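Local coordinates for protein formate dehydrogenase (Staphylococcus aureus, PDB 6TTB) that probably oxidises formate with NAD as the electron acceptor, the dinucleotide being bound between two parallel-sheet domains, at residues A[92-96]-A[324-328]; A[139-143]-A[335-340]; A[245-249]-A[276-280]. All blocks are in the same frame, centred on the assembly; numbering follows the deposited sequence.

Overall arrangement
From the N-terminal side, the chain first builds a five-stranded parallel sheet. Residues 92-96, after strand 89-92, meet 324-328 in interaction 1, closing a long loop, its ends 228 residues apart, beside the carboxamide of NAD. Residues 139-143 leave strand 135-138 of the same sheet and meet helix 330-348 in interaction 2; because the segments alternate, interactions 1 and 2 cross, and they touch through G327 and N143. Interaction 3 is nested inside both, a short closure between two neighbouring strands of the seven-stranded NAD-binding sheet. Interaction 1 therefore bridges the two domains, interaction 2 ties the returning C-terminal helix to the first, and interaction 3 stays within the second.

Interaction 1. Residues A[92-96]-A[324-328]; sequences SAPFY and HYSGM. With NAD (nicotinamide-adenine-dinucleotide), chain C.
P94 brings its CB to 4.2 Å from CE1 of H324, its ring packing beside the imidazole. It sits in a type I turn from A93 to Y96, closed by the Y96 N to A93 O hydrogen bond, and its CD also lies over one face of F95. F95 does most of the touching. With chi1 at -32° its CG stays beside the backbone N, and the ring turns its edge to H324 in a T-shaped stack: CD1 stands over the centre of the imidazole, the centroids 4.5 Å apart and the planes at 78°. M328 takes the other face of F95 through a CH-pi contact, CB lying 3.6 Å from the ring centroid, while its SD sits obliquely beside the same ring as a Met-aromatic contact. F95 O accepts a hydrogen bond from NE1 of W174 of the second subunit. H324 is pinned at both nitrogens: ND1 pairs with Q305, and NE2 donates to O7N of NAD at 3.0 Å (154°). S326 places OG 3.1 Å from N7N of NAD. The phenyl edge probably limits tilting of the imidazole while its NE2-H grips the carboxamide, which should fix the rotation of the nicotinamide in the active-site cleft.

Interaction 2. Residues A[139-143]-A[335-340]; sequences VTGSN and RIEDGV. With NAD (nicotinamide-adenine-dinucleotide), chain C.
The carbonyl O of S142 takes two weak bonds from R335, through NE and NH2, each at 3.3 Å and bent to about 132° at the hydrogen. Bends at chi2 and chi3 bring both nitrogens to the same oxygen, and the stronger partner of the arginine is E185 of the second subunit, which forms a salt bridge with NH2. S142 also turns inward on its own segment: OG donates to V139 O at 3.1 Å, in the carbonyl plane, alongside the S142 N bond that closes a type II turn from V139 to S142. G141 takes the positive-phi position of that turn. This is the loop that leaves strand 135-138 of the first sheet and enters helix 144-160 with N143 at the N-cap; against it lies helix 330-348. V139 points at the helix where G339 has no side chain, so CG1 can rest 3.9 Å from the G339 CA. One turn back, I336 slips CG1 to 3.6 Å from S142 OG and carries CD1 obliquely to within 4.2 Å of N143 ND2. N143 ND2 is hydrogen-bonded to G327 O, and OD1 lies beside C4N and C5N of the NAD nicotinamide ring.

Interaction 3. Residues A[245-249]-A[276-280]; sequences IHAPL and RGKIV. With NAD (nicotinamide-adenine-dinucleotide), chain C.
L249 and R276 bring the two backbones closest, CA atoms 6.4 Å apart, where an extended loop passes a single 3-10 turn at 277-279 that starts with the I279 N to R276 O bond. R276 lays a guanidinium face over the backbone N of L249, with NH1 3.5 Å from L249 CB. Its NE donates almost straight (167°) to O2D of the NAD nicotinamide ribose; the modelled length is short and should not be read closely. D122 forms a salt bridge with NH1, a second polar partner for the guanidinium. L249 sends CG anti to its backbone nitrogen (chi1 177°), carrying CD1 across to K278 CB at 4.0 Å. I279 reaches inward with CD1, which meets I245 CG2 at 3.8 Å, the two isoleucine chains running antiparallel, side by side. On the cofactor side, P248 packs its CD against C5B of NAD at 3.5 Å, and A247 CB lies 3.9 Å from N3A of the adenine. Both loops leave the C-terminal ends of adjacent parallel strands, 242-245 and 269-273, in the Rossmann-type sheet; I245 rests on F194 of strand 190-194, and the segments lead on toward helices 259-264 and 282-291.

Interaction 1. Residues A[92-96]-A[324-328]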
loop_
_atom_site.group_PDB
_atom_site.type_symbol
_atom_site.label_atom_id
_atom_site.label_comp_id
_atom_site.label_asym_id
_atom_site.label_seq_id
_atom_site.Cartn_x
_atom_site.Cartn_y
_atom_site.Cartn_z
ATOM N N SER A 92 -5.525 23.217 -18.058
ATOM C CA SER A 92 -4.611 22.086 -17.880
ATOM C C SER A 92 -4.837 21.421 -16.522
ATOM O O SER A 92 -5.569 21.956 -15.692
ATOM C CB SER A 92 -3.170 22.503 -18.009
ATOM O OG SER A 92 -2.801 23.250 -16.876
ATOM N N ALA A 93 -4.167 20.265 -16.315
ATOM C CA ALA A 93 -4.249 19.510 -15.080
ATOM C C ALA A 93 -2.941 19.640 -14.319
ATOM O O ALA A 93 -1.871 19.784 -14.910
ATOM C CB ALA A 93 -4.524 18.089 -15.411
ATOM N N PRO A 94 -2.961 19.521 -12.989
ATOM C CA PRO A 94 -1.740 19.654 -12.197
ATOM C C PRO A 94 -0.733 18.539 -12.510
ATOM O O PRO A 94 0.493 18.713 -12.352
ATOM C CB PRO A 94 -2.168 19.543 -10.717
ATOM C CG PRO A 94 -3.726 19.455 -10.752
ATOM C CD PRO A 94 -4.147 19.223 -12.193
ATOM N N PHE A 95 -1.276 17.391 -12.972
ATOM C CA PHE A 95 -0.499 16.233 -13.331
ATOM C C PHE A 95 0.392 16.539 -14.539
ATOM O O PHE A 95 1.349 15.823 -14.816
ATOM C CB PHE A 95 -1.432 15.058 -13.561
ATOM C CG PHE A 95 -2.681 15.061 -12.726
ATOM C CD1 PHE A 95 -2.634 14.861 -11.334
ATOM C CD2 PHE A 95 -3.933 15.144 -13.336
ATOM C CE1 PHE A 95 -3.811 14.793 -10.588
ATOM C CE2 PHE A 95 -5.102 15.121 -12.576
ATOM C CZ PHE A 95 -5.033 14.935 -11.213
ATOM N N TYR A 96 0.095 17.614 -15.242
ATOM C CA TYR A 96 0.739 17.858 -16.521
ATOM C C TYR A 96 0.439 19.303 -16.929
ATOM O O TYR A 96 -0.451 19.555 -17.760
ATOM C CB TYR A 96 0.289 16.792 -17.541
ATOM C CG TYR A 96 1.019 16.793 -18.857
ATOM C CD1 TYR A 96 0.626 17.635 -19.863
ATOM C CD2 TYR A 96 2.102 15.955 -19.105
ATOM C CE1 TYR A 96 1.232 17.603 -21.104
ATOM C CE2 TYR A 96 2.765 15.951 -20.328
ATOM C CZ TYR A 96 2.313 16.780 -21.331
ATOM O OH TYR A 96 2.920 16.851 -22.555
ATOM N N HIS A 324 2.197 11.362 -10.915
ATOM C CA HIS A 324 1.170 12.105 -10.237
ATOM C C HIS A 324 -0.157 11.840 -10.901
ATOM O O HIS A 324 -0.700 12.758 -11.524
ATOM C CB HIS A 324 1.413 13.637 -10.303
ATOM C CG HIS A 324 0.329 14.372 -9.559
ATOM N ND1 HIS A 324 0.148 15.759 -9.609
ATOM C CD2 HIS A 324 -0.622 13.914 -8.716
ATOM C CE1 HIS A 324 -0.849 16.101 -8.780
ATOM N NE2 HIS A 324 -1.355 14.986 -8.269
ATOM N N TYR A 325 -0.785 10.746 -10.543
ATOM C CA TYR A 325 -2.097 10.469 -11.104
ATOM C C TYR A 325 -3.176 10.164 -10.049
ATOM O O TYR A 325 -4.299 9.840 -10.412
ATOM C CB TYR A 325 -1.970 9.246 -11.990
ATOM C CG TYR A 325 -1.748 7.990 -11.208
ATOM C CD1 TYR A 325 -0.516 7.687 -10.654
ATOM C CD2 TYR A 325 -2.804 7.106 -10.985
ATOM C CE1 TYR A 325 -0.331 6.487 -9.977
ATOM C CE2 TYR A 325 -2.632 5.930 -10.293
ATOM C CZ TYR A 325 -1.388 5.608 -9.831
ATOM O OH TYR A 325 -1.286 4.461 -9.146
ATOM N N SER A 326 -2.827 10.255 -8.753
ATOM C CA SER A 326 -3.671 9.768 -7.682
ATOM C C SER A 326 -5.003 10.488 -7.752
ATOM O O SER A 326 -6.054 9.847 -7.613
ATOM C CB SER A 326 -3.015 9.885 -6.262
ATOM O OG SER A 326 -3.232 11.187 -5.704
ATOM N N GLY A 327 -4.965 11.785 -8.066
ATOM C CA GLY A 327 -6.213 12.518 -8.292
ATOM C C GLY A 327 -6.671 12.464 -9.753
ATOM O O GLY A 327 -7.498 13.268 -10.182
ATOM N N MET A 328 -6.121 11.513 -10.509
ATOM C CA MET A 328 -6.409 11.375 -11.929
ATOM C C MET A 328 -6.833 9.933 -12.203
ATOM O O MET A 328 -6.787 9.503 -13.357
ATOM C CB MET A 328 -5.157 11.684 -12.791
ATOM C CG MET A 328 -5.475 11.907 -14.221
ATOM S SD MET A 328 -4.030 11.897 -15.339
ATOM C CE MET A 328 -3.343 10.262 -14.987
HETATM P PA NAD C . -8.784 21.075 2.482
HETATM O O1A NAD C . -8.838 22.559 2.349
HETATM O O2A NAD C . -10.026 20.254 2.773
HETATM O O5B NAD C . -7.587 20.648 3.472
HETATM C C5B NAD C . -6.569 21.586 3.877
HETATM C C4B NAD C . -6.703 21.806 5.363
HETATM O O4B NAD C . -5.378 22.014 5.887
HETATM C C3B NAD C . -7.558 23.027 5.781
HETATM O O3B NAD C . -8.833 22.730 6.350
HETATM C C2B NAD C . -6.682 23.820 6.758
HETATM O O2B NAD C . -7.312 24.066 7.998
HETATM C C1B NAD C . -5.392 22.997 6.888
HETATM N N9A NAD C . -4.180 23.819 6.813
HETATM C C8A NAD C . -4.099 25.141 6.395
HETATM N N7A NAD C . -2.917 25.679 6.587
HETATM C C5A NAD C . -2.191 24.698 7.263
HETATM C C6A NAD C . -0.876 24.665 7.811
HETATM N N6A NAD C . -0.048 25.694 7.838
HETATM N N1A NAD C . -0.513 23.546 8.489
HETATM C C2A NAD C . -1.365 22.509 8.514
HETATM N N3A NAD C . -2.596 22.409 8.003
HETATM C C4A NAD C . -2.963 23.541 7.393
HETATM O O3 NAD C . -8.174 20.522 1.161
HETATM P PN NAD C . -8.205 19.008 0.779
HETATM O O1N NAD C . -9.349 18.846 -0.187
HETATM O O2N NAD C . -8.185 18.176 2.029
HETATM O O5D NAD C . -6.786 18.884 0.008
HETATM C C5D NAD C . -5.606 18.453 0.752
HETATM C C4D NAD C . -4.422 18.739 -0.105
HETATM O O4D NAD C . -4.261 17.631 -1.023
HETATM C C3D NAD C . -4.594 20.025 -0.948
HETATM O O3D NAD C . -3.720 21.067 -0.542
HETATM C C2D NAD C . -4.396 19.568 -2.396
HETATM O O2D NAD C . -3.463 20.320 -3.161
HETATM C C1D NAD C . -3.932 18.126 -2.302
HETATM N N1N NAD C . -4.620 17.332 -3.332
HETATM C C2N NAD C . -3.849 16.568 -4.262
HETATM C C3N NAD C . -4.487 15.795 -5.258
HETATM C C7N NAD C . -3.698 14.755 -6.055
HETATM O O7N NAD C . -4.098 14.441 -7.175
HETATM N N7N NAD C . -2.605 14.194 -5.500
HETATM C C4N NAD C . -5.904 15.993 -5.455
HETATM C C5N NAD C . -6.643 16.779 -4.545
HETATM C C6N NAD C . -5.976 17.463 -3.509
#

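Interaction 2. Residues A[139-143]-A[335-340]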
loop_
_atom_site.group_PDB
_atom_site.type_symbol
_atom_site.label_atom_id
_atom_site.label_comp_id
_atom_site.label_asym_id
_atom_site.label_seq_id
_atom_site.Cartn_x
_atom_site.Cartn_y
_atom_site.Cartn_z
ATOM N N VAL A 139 -11.453 22.356 -9.804
ATOM C CA VAL A 139 -12.631 21.514 -9.589
ATOM C C VAL A 139 -12.606 20.916 -8.169
ATOM O O VAL A 139 -12.418 19.713 -7.939
ATOM C CB VAL A 139 -12.629 20.385 -10.625
ATOM C CG1 VAL A 139 -13.939 19.606 -10.593
ATOM C CG2 VAL A 139 -12.315 20.909 -12.027
ATOM N N THR A 140 -12.848 21.757 -7.193
ATOM C CA THR A 140 -12.820 21.308 -5.827
ATOM C C THR A 140 -13.711 20.074 -5.707
ATOM O O THR A 140 -14.785 20.015 -6.279
ATOM C CB THR A 140 -13.117 22.485 -4.895
ATOM O OG1 THR A 140 -12.351 23.578 -5.438
ATOM C CG2 THR A 140 -12.696 22.255 -3.465
ATOM N N GLY A 141 -13.214 19.063 -5.002
ATOM C CA GLY A 141 -14.061 17.972 -4.568
ATOM C C GLY A 141 -13.870 16.748 -5.436
ATOM O O GLY A 141 -13.847 15.637 -4.929
ATOM N N SER A 142 -13.496 17.002 -6.683
ATOM C CA SER A 142 -13.612 16.047 -7.750
ATOM C C SER A 142 -12.769 14.767 -7.518
ATOM O O SER A 142 -13.007 13.747 -8.213
ATOM C CB SER A 142 -13.264 16.713 -9.003
ATOM O OG SER A 142 -11.863 16.869 -9.070
ATOM N N ASN A 143 -11.768 14.812 -6.592
ATOM C CA ASN A 143 -10.825 13.685 -6.457
ATOM C C ASN A 143 -10.276 13.565 -5.027
ATOM O O ASN A 143 -9.237 12.939 -4.748
ATOM C CB ASN A 143 -9.725 13.760 -7.484
ATOM C CG ASN A 143 -8.976 15.066 -7.364
ATOM O OD1 ASN A 143 -8.927 15.672 -6.277
ATOM N ND2 ASN A 143 -8.340 15.474 -8.451
ATOM N N ARG A 335 -15.223 13.058 -12.972
ATOM C CA ARG A 335 -15.602 14.136 -12.074
ATOM C C ARG A 335 -15.029 15.451 -12.583
ATOM O O ARG A 335 -15.790 16.385 -12.759
ATOM C CB ARG A 335 -15.380 13.769 -10.618
ATOM C CG ARG A 335 -16.694 13.475 -9.868
ATOM C CD ARG A 335 -16.880 12.076 -9.206
ATOM N NE ARG A 335 -15.755 11.931 -8.345
ATOM C CZ ARG A 335 -15.196 10.786 -7.968
ATOM N NH1 ARG A 335 -15.711 9.624 -8.337
ATOM N NH2 ARG A 335 -14.099 10.815 -7.214
ATOM N N ILE A 336 -13.759 15.405 -13.059
ATOM C CA ILE A 336 -13.025 16.549 -13.591
ATOM C C ILE A 336 -13.670 17.016 -14.882
ATOM O O ILE A 336 -14.011 18.178 -14.984
ATOM C CB ILE A 336 -11.535 16.187 -13.762
ATOM C CG1 ILE A 336 -10.795 16.196 -12.417
ATOM C CG2 ILE A 336 -10.803 17.026 -14.819
ATOM C CD1 ILE A 336 -9.454 15.504 -12.496
ATOM N N GLU A 337 -13.842 16.105 -15.854
ATOM C CA GLU A 337 -14.549 16.406 -17.071
ATOM C C GLU A 337 -15.820 17.181 -16.737
ATOM O O GLU A 337 -16.039 18.249 -17.287
ATOM C CB GLU A 337 -14.820 15.156 -17.856
ATOM C CG GLU A 337 -15.925 15.324 -18.897
ATOM C CD GLU A 337 -16.105 14.228 -19.998
ATOM O OE1 GLU A 337 -15.191 13.384 -20.216
ATOM O OE2 GLU A 337 -17.177 14.223 -20.653
ATOM N N ASP A 338 -16.619 16.693 -15.785
ATOM C CA ASP A 338 -17.928 17.308 -15.524
ATOM C C ASP A 338 -17.785 18.712 -14.914
ATOM O O ASP A 338 -18.600 19.599 -15.231
ATOM C CB ASP A 338 -18.857 16.394 -14.748
ATOM C CG ASP A 338 -19.330 15.245 -15.642
ATOM O OD1 ASP A 338 -19.426 15.472 -16.926
ATOM O OD2 ASP A 338 -19.610 14.107 -15.084
ATOM N N GLY A 339 -16.755 18.910 -14.054
ATOM C CA GLY A 339 -16.478 20.197 -13.489
ATOM C C GLY A 339 -16.012 21.196 -14.553
ATOM O O GLY A 339 -16.570 22.301 -14.686
ATOM N N VAL A 340 -14.982 20.815 -15.326
ATOM C CA VAL A 340 -14.473 21.747 -16.307
ATOM C C VAL A 340 -15.651 22.200 -17.158
ATOM O O VAL A 340 -15.739 23.363 -17.522
ATOM C CB VAL A 340 -13.327 21.152 -17.150
ATOM C CG1 VAL A 340 -13.179 21.820 -18.508
ATOM C CG2 VAL A 340 -12.015 21.244 -16.425
HETATM P PA NAD C . -8.784 21.075 2.482
HETATM O O1A NAD C . -8.838 22.559 2.349
HETATM O O2A NAD C . -10.026 20.254 2.773
HETATM O O5B NAD C . -7.587 20.648 3.472
HETATM C C5B NAD C . -6.569 21.586 3.877
HETATM C C4B NAD C . -6.703 21.806 5.363
HETATM O O4B NAD C . -5.378 22.014 5.887
HETATM C C3B NAD C . -7.558 23.027 5.781
HETATM O O3B NAD C . -8.833 22.730 6.350
HETATM C C2B NAD C . -6.682 23.820 6.758
HETATM O O2B NAD C . -7.312 24.066 7.998
HETATM C C1B NAD C . -5.392 22.997 6.888
HETATM N N9A NAD C . -4.180 23.819 6.813
HETATM C C8A NAD C . -4.099 25.141 6.395
HETATM N N7A NAD C . -2.917 25.679 6.587
HETATM C C5A NAD C . -2.191 24.698 7.263
HETATM C C6A NAD C . -0.876 24.665 7.811
HETATM N N6A NAD C . -0.048 25.694 7.838
HETATM N N1A NAD C . -0.513 23.546 8.489
HETATM C C2A NAD C . -1.365 22.509 8.514
HETATM N N3A NAD C . -2.596 22.409 8.003
HETATM C C4A NAD C . -2.963 23.541 7.393
HETATM O O3 NAD C . -8.174 20.522 1.161
HETATM P PN NAD C . -8.205 19.008 0.779
HETATM O O1N NAD C . -9.349 18.846 -0.187
HETATM O O2N NAD C . -8.185 18.176 2.029
HETATM O O5D NAD C . -6.786 18.884 0.008
HETATM C C5D NAD C . -5.606 18.453 0.752
HETATM C C4D NAD C . -4.422 18.739 -0.105
HETATM O O4D NAD C . -4.261 17.631 -1.023
HETATM C C3D NAD C . -4.594 20.025 -0.948
HETATM O O3D NAD C . -3.720 21.067 -0.542
HETATM C C2D NAD C . -4.396 19.568 -2.396
HETATM O O2D NAD C . -3.463 20.320 -3.161
HETATM C C1D NAD C . -3.932 18.126 -2.302
HETATM N N1N NAD C . -4.620 17.332 -3.332
HETATM C C2N NAD C . -3.849 16.568 -4.262
HETATM C C3N NAD C . -4.487 15.795 -5.258
HETATM C C7N NAD C . -3.698 14.755 -6.055
HETATM O O7N NAD C . -4.098 14.441 -7.175
HETATM N N7N NAD C . -2.605 14.194 -5.500
HETATM C C4N NAD C . -5.904 15.993 -5.455
HETATM C C5N NAD C . -6.643 16.779 -4.545
HETATM C C6N NAD C . -5.976 17.463 -3.509
#

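Interaction 3. Residues A[245-249]-A[276-280]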
loop_
_atom_site.group_PDB
_atom_site.type_symbol
_atom_site.label_atom_id
_atom_site.label_comp_id
_atom_site.label_asym_id
_atom_site.label_seq_id
_atom_site.Cartn_x
_atom_site.Cartn_y
_atom_site.Cartn_z
ATOM N N ILE A 245 0.345 13.913 4.733
ATOM C CA ILE A 245 0.179 15.354 4.527
ATOM C C ILE A 245 -1.073 15.596 3.720
ATOM O O ILE A 245 -1.217 15.056 2.613
ATOM C CB ILE A 245 1.374 15.888 3.737
ATOM C CG1 ILE A 245 2.704 15.401 4.325
ATOM C CG2 ILE A 245 1.286 17.371 3.526
ATOM C CD1 ILE A 245 3.421 16.313 5.239
ATOM N N HIS A 246 -1.934 16.449 4.232
ATOM C CA HIS A 246 -3.154 16.813 3.509
ATOM C C HIS A 246 -3.388 18.292 3.636
ATOM O O HIS A 246 -4.514 18.715 3.858
ATOM C CB HIS A 246 -4.383 15.938 3.936
ATOM C CG HIS A 246 -4.083 14.488 3.744
ATOM N ND1 HIS A 246 -3.993 13.938 2.479
ATOM C CD2 HIS A 246 -3.530 13.569 4.605
ATOM C CE1 HIS A 246 -3.608 12.687 2.591
ATOM N NE2 HIS A 246 -3.301 12.443 3.900
ATOM N N ALA A 247 -2.290 19.047 3.554
ATOM C CA ALA A 247 -2.301 20.489 3.731
ATOM C C ALA A 247 -2.073 21.156 2.373
ATOM O O ALA A 247 -1.388 20.598 1.505
ATOM C CB ALA A 247 -1.211 20.864 4.711
ATOM N N PRO A 248 -2.618 22.377 2.131
ATOM C CA PRO A 248 -2.424 23.061 0.839
ATOM C C PRO A 248 -0.997 23.591 0.797
ATOM O O PRO A 248 -0.262 23.461 1.768
ATOM C CB PRO A 248 -3.491 24.183 0.826
ATOM C CG PRO A 248 -4.441 23.804 1.952
ATOM C CD PRO A 248 -3.557 23.101 2.994
ATOM N N LEU A 249 -0.569 24.074 -0.358
ATOM C CA LEU A 249 0.728 24.728 -0.421
ATOM C C LEU A 249 0.507 26.220 -0.239
ATOM O O LEU A 249 0.126 26.898 -1.210
ATOM C CB LEU A 249 1.317 24.463 -1.794
ATOM C CG LEU A 249 2.659 25.133 -2.066
ATOM C CD1 LEU A 249 3.756 24.739 -1.026
ATOM C CD2 LEU A 249 3.102 24.826 -3.489
ATOM N N ARG A 276 1.288 18.376 -1.831
ATOM C CA ARG A 276 2.096 18.957 -2.910
ATOM C C ARG A 276 3.593 18.780 -2.653
ATOM O O ARG A 276 4.058 18.998 -1.555
ATOM C CB ARG A 276 1.726 20.408 -3.313
ATOM C CG ARG A 276 0.302 20.850 -3.015
ATOM C CD ARG A 276 -0.427 21.442 -4.204
ATOM N NE ARG A 276 -1.708 22.039 -3.761
ATOM C CZ ARG A 276 -2.015 23.340 -3.804
ATOM N NH1 ARG A 276 -1.140 24.210 -4.274
ATOM N NH2 ARG A 276 -3.176 23.771 -3.327
ATOM N N GLY A 277 4.339 18.486 -3.732
ATOM C CA GLY A 277 5.774 18.262 -3.695
ATOM C C GLY A 277 6.523 19.218 -2.772
ATOM O O GLY A 277 7.368 18.766 -1.980
ATOM N N LYS A 278 6.273 20.551 -2.930
ATOM C CA LYS A 278 7.178 21.582 -2.378
ATOM C C LYS A 278 7.082 21.638 -0.862
ATOM O O LYS A 278 7.901 22.296 -0.229
ATOM C CB LYS A 278 6.807 22.993 -2.862
ATOM C CG LYS A 278 7.942 23.879 -3.374
ATOM C CD LYS A 278 7.654 25.371 -3.097
ATOM C CE LYS A 278 8.544 26.372 -3.822
ATOM N NZ LYS A 278 9.955 26.253 -3.393
ATOM N N ILE A 279 6.053 21.039 -0.267
ATOM C CA ILE A 279 5.984 21.081 1.200
ATOM C C ILE A 279 7.200 20.362 1.770
ATOM O O ILE A 279 7.615 20.612 2.947
ATOM C CB ILE A 279 4.717 20.444 1.770
ATOM C CG1 ILE A 279 3.492 21.277 1.453
ATOM C CG2 ILE A 279 4.871 20.189 3.289
ATOM C CD1 ILE A 279 2.223 20.503 1.497
ATOM N N VAL A 280 7.743 19.444 0.939
ATOM C CA VAL A 280 8.779 18.617 1.453
ATOM C C VAL A 280 10.055 18.911 0.707
ATOM O O VAL A 280 10.137 18.732 -0.497
ATOM C CB VAL A 280 8.413 17.130 1.454
ATOM C CG1 VAL A 280 9.647 16.295 1.823
ATOM C CG2 VAL A 280 7.275 16.867 2.434
HETATM P PA NAD C . -8.784 21.075 2.482
HETATM O O1A NAD C . -8.838 22.559 2.349
HETATM O O2A NAD C . -10.026 20.254 2.773
HETATM O O5B NAD C . -7.587 20.648 3.472
HETATM C C5B NAD C . -6.569 21.586 3.877
HETATM C C4B NAD C . -6.703 21.806 5.363
HETATM O O4B NAD C . -5.378 22.014 5.887
HETATM C C3B NAD C . -7.558 23.027 5.781
HETATM O O3B NAD C . -8.833 22.730 6.350
HETATM C C2B NAD C . -6.682 23.820 6.758
HETATM O O2B NAD C . -7.312 24.066 7.998
HETATM C C1B NAD C . -5.392 22.997 6.888
HETATM N N9A NAD C . -4.180 23.819 6.813
HETATM C C8A NAD C . -4.099 25.141 6.395
HETATM N N7A NAD C . -2.917 25.679 6.587
HETATM C C5A NAD C . -2.191 24.698 7.263
HETATM C C6A NAD C . -0.876 24.665 7.811
HETATM N N6A NAD C . -0.048 25.694 7.838
HETATM N N1A NAD C . -0.513 23.546 8.489
HETATM C C2A NAD C . -1.365 22.509 8.514
HETATM N N3A NAD C . -2.596 22.409 8.003
HETATM C C4A NAD C . -2.963 23.541 7.393
HETATM O O3 NAD C . -8.174 20.522 1.161
HETATM P PN NAD C . -8.205 19.008 0.779
HETATM O O1N NAD C . -9.349 18.846 -0.187
HETATM O O2N NAD C . -8.185 18.176 2.029
HETATM O O5D NAD C . -6.786 18.884 0.008
HETATM C C5D NAD C . -5.606 18.453 0.752
HETATM C C4D NAD C . -4.422 18.739 -0.105
HETATM O O4D NAD C . -4.261 17.631 -1.023
HETATM C C3D NAD C . -4.594 20.025 -0.948
HETATM O O3D NAD C . -3.720 21.067 -0.542
HETATM C C2D NAD C . -4.396 19.568 -2.396
HETATM O O2D NAD C . -3.463 20.320 -3.161
HETATM C C1D NAD C . -3.932 18.126 -2.302
HETATM N N1N NAD C . -4.620 17.332 -3.332
HETATM C C2N NAD C . -3.849 16.568 -4.262
HETATM C C3N NAD C . -4.487 15.795 -5.258
HETATM C C7N NAD C . -3.698 14.755 -6.055
HETATM O O7N NAD C . -4.098 14.441 -7.175
HETATM N N7N NAD C . -2.605 14.194 -5.500
HETATM C C4N NAD C . -5.904 15.993 -5.455
HETATM C C5N NAD C . -6.643 16.779 -4.545
HETATM C C6N NAD C . -5.976 17.463 -3.509
#